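Glycoside transferase (Listeria monocytogenes, PDB 6R2M) is an extracellular glycoside hydrolase that probably acts on exopolysaccharide. Local coordinates at residues L130-P143 and A167-P180. Numbering follows the deposited sequence.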
# COMPACT_ATOMS: atom_id res chain seq x y z
N LEU A 130 6.36 -9.19 12.05
CA LEU A 130 5.43 -9.89 11.18
C LEU A 130 4.90 -11.16 11.84
O LEU A 130 3.72 -11.51 11.66
CB LEU A 130 6.10 -10.19 9.83
CG LEU A 130 5.23 -10.78 8.72
CD1 LEU A 130 4.03 -9.91 8.48
CD2 LEU A 130 6.06 -10.92 7.46
N ALA A 131 5.74 -11.85 12.61
CA ALA A 131 5.24 -13.00 13.35
C ALA A 131 4.16 -12.58 14.33
O ALA A 131 3.13 -13.27 14.48
CB ALA A 131 6.40 -13.70 14.07
N ASN A 132 4.34 -11.43 14.97
CA ASN A 132 3.33 -10.92 15.88
C ASN A 132 2.05 -10.55 15.14
O ASN A 132 0.94 -10.80 15.64
CB ASN A 132 3.91 -9.72 16.63
CG ASN A 132 3.06 -9.29 17.78
OD1 ASN A 132 2.93 -10.01 18.77
ND2 ASN A 132 2.48 -8.10 17.68
N THR A 133 2.16 -9.95 13.95
CA THR A 133 0.97 -9.63 13.17
C THR A 133 0.20 -10.89 12.78
O THR A 133 -1.03 -10.94 12.88
CB THR A 133 1.38 -8.86 11.91
OG1 THR A 133 1.91 -7.59 12.29
CG2 THR A 133 0.17 -8.67 10.99
N LYS A 134 0.91 -11.91 12.32
CA LYS A 134 0.27 -13.17 11.96
C LYS A 134 -0.42 -13.80 13.16
O LYS A 134 -1.51 -14.39 13.03
CB LYS A 134 1.31 -14.13 11.38
CG LYS A 134 0.80 -15.55 11.14
CD LYS A 134 1.94 -16.41 10.61
CE LYS A 134 1.66 -17.90 10.74
NZ LYS A 134 2.86 -18.65 10.27
N LYS A 135 0.19 -13.69 14.35
CA LYS A 135 -0.34 -14.35 15.53
C LYS A 135 -1.64 -13.70 16.02
O LYS A 135 -2.62 -14.40 16.33
CB LYS A 135 0.72 -14.37 16.64
CG LYS A 135 0.23 -14.96 17.97
CD LYS A 135 1.39 -15.09 18.94
CE LYS A 135 0.92 -15.67 20.27
NZ LYS A 135 2.01 -15.68 21.27
N TYR A 136 -1.67 -12.37 16.09
CA TYR A 136 -2.75 -11.68 16.77
C TYR A 136 -3.80 -11.09 15.83
O TYR A 136 -4.98 -11.06 16.19
CB TYR A 136 -2.19 -10.56 17.66
CG TYR A 136 -1.52 -11.11 18.89
CD1 TYR A 136 -2.28 -11.59 19.95
CD2 TYR A 136 -0.14 -11.20 18.98
CE1 TYR A 136 -1.68 -12.12 21.08
CE2 TYR A 136 0.48 -11.74 20.11
CZ TYR A 136 -0.30 -12.19 21.15
OH TYR A 136 0.30 -12.72 22.28
N SER A 137 -3.42 -10.62 14.65
CA SER A 137 -4.39 -10.00 13.75
C SER A 137 -4.99 -11.03 12.79
O SER A 137 -4.97 -10.91 11.57
CB SER A 137 -3.74 -8.83 13.02
OG SER A 137 -4.76 -7.98 12.53
N ALA A 138 -5.57 -12.07 13.38
CA ALA A 138 -6.03 -13.22 12.61
C ALA A 138 -7.05 -13.98 13.44
O ALA A 138 -7.00 -13.96 14.67
CB ALA A 138 -4.88 -14.16 12.24
N GLU A 139 -7.97 -14.65 12.75
CA GLU A 139 -8.96 -15.50 13.39
C GLU A 139 -8.80 -16.89 12.78
O GLU A 139 -9.05 -17.08 11.58
CB GLU A 139 -10.37 -14.95 13.19
CG GLU A 139 -11.48 -15.87 13.68
CD GLU A 139 -11.39 -16.18 15.17
OE1 GLU A 139 -10.82 -15.37 15.92
OE2 GLU A 139 -11.89 -17.25 15.59
N GLN A 140 -8.31 -17.83 13.59
CA GLN A 140 -8.07 -19.21 13.17
C GLN A 140 -7.12 -19.29 11.98
O GLN A 140 -7.30 -20.10 11.07
CB GLN A 140 -9.38 -19.93 12.88
CG GLN A 140 -10.16 -20.26 14.15
CD GLN A 140 -9.65 -21.50 14.85
OE1 GLN A 140 -8.49 -21.56 15.25
NE2 GLN A 140 -10.52 -22.50 14.99
N GLY A 141 -6.10 -18.43 11.97
CA GLY A 141 -5.09 -18.42 10.94
C GLY A 141 -5.41 -17.57 9.73
O GLY A 141 -4.55 -17.46 8.84
N VAL A 142 -6.60 -16.99 9.65
CA VAL A 142 -7.03 -16.17 8.52
C VAL A 142 -6.92 -14.70 8.95
O VAL A 142 -7.52 -14.33 9.96
CB VAL A 142 -8.47 -16.50 8.10
CG1 VAL A 142 -8.87 -15.70 6.86
CG2 VAL A 142 -8.62 -18.01 7.89
N PRO A 143 -6.23 -13.85 8.20
CA PRO A 143 -6.03 -12.48 8.67
C PRO A 143 -7.34 -11.72 8.81
O PRO A 143 -8.29 -11.93 8.05
CB PRO A 143 -5.14 -11.85 7.58
CG PRO A 143 -5.34 -12.73 6.36
CD PRO A 143 -5.54 -14.12 6.92
N ALA A 167 4.04 -10.40 1.37
CA ALA A 167 4.35 -10.36 2.79
C ALA A 167 3.79 -11.59 3.50
O ALA A 167 4.43 -12.15 4.40
CB ALA A 167 3.80 -9.08 3.42
N MET A 168 2.60 -12.02 3.11
CA MET A 168 1.99 -13.17 3.77
C MET A 168 2.76 -14.46 3.49
O MET A 168 2.84 -15.33 4.36
CB MET A 168 0.53 -13.31 3.35
CG MET A 168 -0.31 -12.15 3.78
SD MET A 168 -1.99 -12.27 3.17
CE MET A 168 -2.51 -13.80 3.95
N GLN A 169 3.32 -14.59 2.29
CA GLN A 169 4.14 -15.76 2.00
C GLN A 169 5.45 -15.73 2.77
O GLN A 169 5.97 -16.78 3.15
CB GLN A 169 4.38 -15.87 0.49
CG GLN A 169 3.10 -16.07 -0.31
CD GLN A 169 3.29 -15.91 -1.80
OE1 GLN A 169 4.23 -15.27 -2.26
NE2 GLN A 169 2.38 -16.50 -2.57
N GLN A 170 5.98 -14.53 3.02
CA GLN A 170 7.24 -14.40 3.76
C GLN A 170 7.14 -14.98 5.17
O GLN A 170 8.13 -15.48 5.71
CB GLN A 170 7.65 -12.93 3.83
CG GLN A 170 8.85 -12.68 4.71
CD GLN A 170 10.13 -13.22 4.10
OE1 GLN A 170 10.35 -13.11 2.89
NE2 GLN A 170 10.98 -13.82 4.93
N ILE A 171 5.95 -14.93 5.78
CA ILE A 171 5.76 -15.43 7.14
C ILE A 171 4.91 -16.70 7.16
O ILE A 171 4.48 -17.13 8.23
CB ILE A 171 5.17 -14.32 8.04
CG1 ILE A 171 5.46 -14.59 9.53
CG2 ILE A 171 3.70 -14.08 7.77
CD1 ILE A 171 6.92 -14.49 9.90
N ASN A 172 4.68 -17.31 6.00
CA ASN A 172 4.07 -18.64 5.90
C ASN A 172 2.70 -18.72 6.58
O ASN A 172 2.44 -19.61 7.39
CB ASN A 172 5.00 -19.70 6.48
CG ASN A 172 6.31 -19.76 5.75
OD1 ASN A 172 7.37 -19.43 6.30
ND2 ASN A 172 6.26 -20.19 4.50
N TYR A 173 1.80 -17.81 6.22
CA TYR A 173 0.41 -18.02 6.58
C TYR A 173 -0.06 -19.37 6.06
O TYR A 173 0.37 -19.82 4.99
CB TYR A 173 -0.49 -16.92 6.00
CG TYR A 173 -0.55 -15.62 6.78
CD1 TYR A 173 0.44 -14.66 6.63
CD2 TYR A 173 -1.63 -15.32 7.60
CE1 TYR A 173 0.39 -13.46 7.29
CE2 TYR A 173 -1.69 -14.11 8.29
CZ TYR A 173 -0.67 -13.19 8.11
OH TYR A 173 -0.68 -11.97 8.76
N ARG A 174 -0.94 -20.01 6.82
CA ARG A 174 -1.52 -21.28 6.40
C ARG A 174 -2.34 -21.10 5.12
O ARG A 174 -2.74 -19.99 4.75
CB ARG A 174 -2.40 -21.86 7.50
CG ARG A 174 -1.67 -22.09 8.81
CD ARG A 174 -2.64 -22.23 9.97
NE ARG A 174 -3.51 -23.40 9.84
CZ ARG A 174 -4.62 -23.58 10.55
NH1 ARG A 174 -5.01 -22.67 11.43
NH2 ARG A 174 -5.36 -24.67 10.36
N ASP A 175 -2.59 -22.22 4.44
CA ASP A 175 -3.28 -22.18 3.16
C ASP A 175 -4.65 -21.53 3.29
O ASP A 175 -5.09 -20.81 2.39
CB ASP A 175 -3.43 -23.59 2.58
CG ASP A 175 -2.11 -24.19 2.14
OD1 ASP A 175 -1.13 -23.44 1.94
OD2 ASP A 175 -2.06 -25.43 1.98
N LYS A 176 -5.34 -21.79 4.40
CA LYS A 176 -6.69 -21.28 4.61
C LYS A 176 -6.73 -19.76 4.65
O LYS A 176 -7.78 -19.17 4.35
CB LYS A 176 -7.28 -21.86 5.90
CG LYS A 176 -6.49 -21.47 7.15
CD LYS A 176 -7.10 -22.06 8.42
CE LYS A 176 -8.58 -21.70 8.54
NZ LYS A 176 -9.12 -22.07 9.88
N ALA A 177 -5.61 -19.12 4.98
CA ALA A 177 -5.55 -17.67 5.04
C ALA A 177 -5.82 -17.04 3.68
O ALA A 177 -6.21 -15.87 3.62
CB ALA A 177 -4.18 -17.21 5.55
N TYR A 178 -5.62 -17.79 2.61
CA TYR A 178 -5.74 -17.27 1.26
C TYR A 178 -7.10 -17.57 0.64
O TYR A 178 -7.38 -17.10 -0.47
CB TYR A 178 -4.63 -17.85 0.38
CG TYR A 178 -3.24 -17.49 0.88
CD1 TYR A 178 -2.59 -16.35 0.43
CD2 TYR A 178 -2.59 -18.29 1.81
CE1 TYR A 178 -1.33 -16.02 0.89
CE2 TYR A 178 -1.33 -17.97 2.28
CZ TYR A 178 -0.71 -16.83 1.81
OH TYR A 178 0.56 -16.49 2.25
N LEU A 179 -7.95 -18.32 1.34
CA LEU A 179 -9.27 -18.63 0.79
C LEU A 179 -10.06 -17.39 0.40
O LEU A 179 -10.71 -17.43 -0.66
CB LEU A 179 -10.08 -19.49 1.78
CG LEU A 179 -11.35 -20.12 1.19
CD1 LEU A 179 -10.98 -21.36 0.42
CD2 LEU A 179 -12.37 -20.46 2.27
N PRO A 180 -10.04 -16.28 1.15
CA PRO A 180 -10.81 -15.10 0.69
C PRO A 180 -10.39 -14.62 -0.68
O PRO A 180 -11.25 -14.44 -1.55
CB PRO A 180 -10.55 -14.06 1.79
CG PRO A 180 -10.36 -14.91 3.03
CD PRO A 180 -9.61 -16.12 2.55
O HOH W 1 -2.51 -11.57 10.69
O HOH W 2 -7.38 -23.72 12.98
O HOH W 3 -1.98 -18.60 9.09
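K134 lies along Y173 and reaches past it to the Schellman motif that ends helix 165-170, in which N172, at positive phi, is the C-prime residue. Its CG sits over one face of the Y173 ring, 4.1 Å from the centroid and 13° off the normal, a CH-pi contact; M168 CE lies against the opposite face, toward the rim. With CG anti to the backbone N (chi1 172°) and the chain extended beyond, K134 delivers its ammonium to two carbonyls of the helix end: NZ gives a hydrogen bond of 3.0 Å to I171 O, nearly along the C=O axis, and one of 3.1 Å to N172 O from well above the carbonyl plane. A lysine suits this place because its methylenes cover the ring while its charge probably favours the negative end of the helix dipole. Tyrosine offers those methylenes a flat face, and its OH donates to a water that in turn donates to T133 O and S137 O, at the C-terminal end of helix 120-136. Alongside, L130 and I171 point opposite ways, their branched apolar chains filling the space between the helices, with L130 CD2 3.6 Å from I171 CB. Beyond the ring, the beta hairpin 138-143 makes a type I' turn with Q140 and G141 both at positive phi; at G141 a side chain would jam against Q140 O, hence glycine. P143 CD packs on A177 CB at 3.6 Å. K176 CD lies over the centre of the R174 guanidinium, and a bend at chi3 then turns NZ to Q140 O, 2.9 Å away in the carbonyl plane.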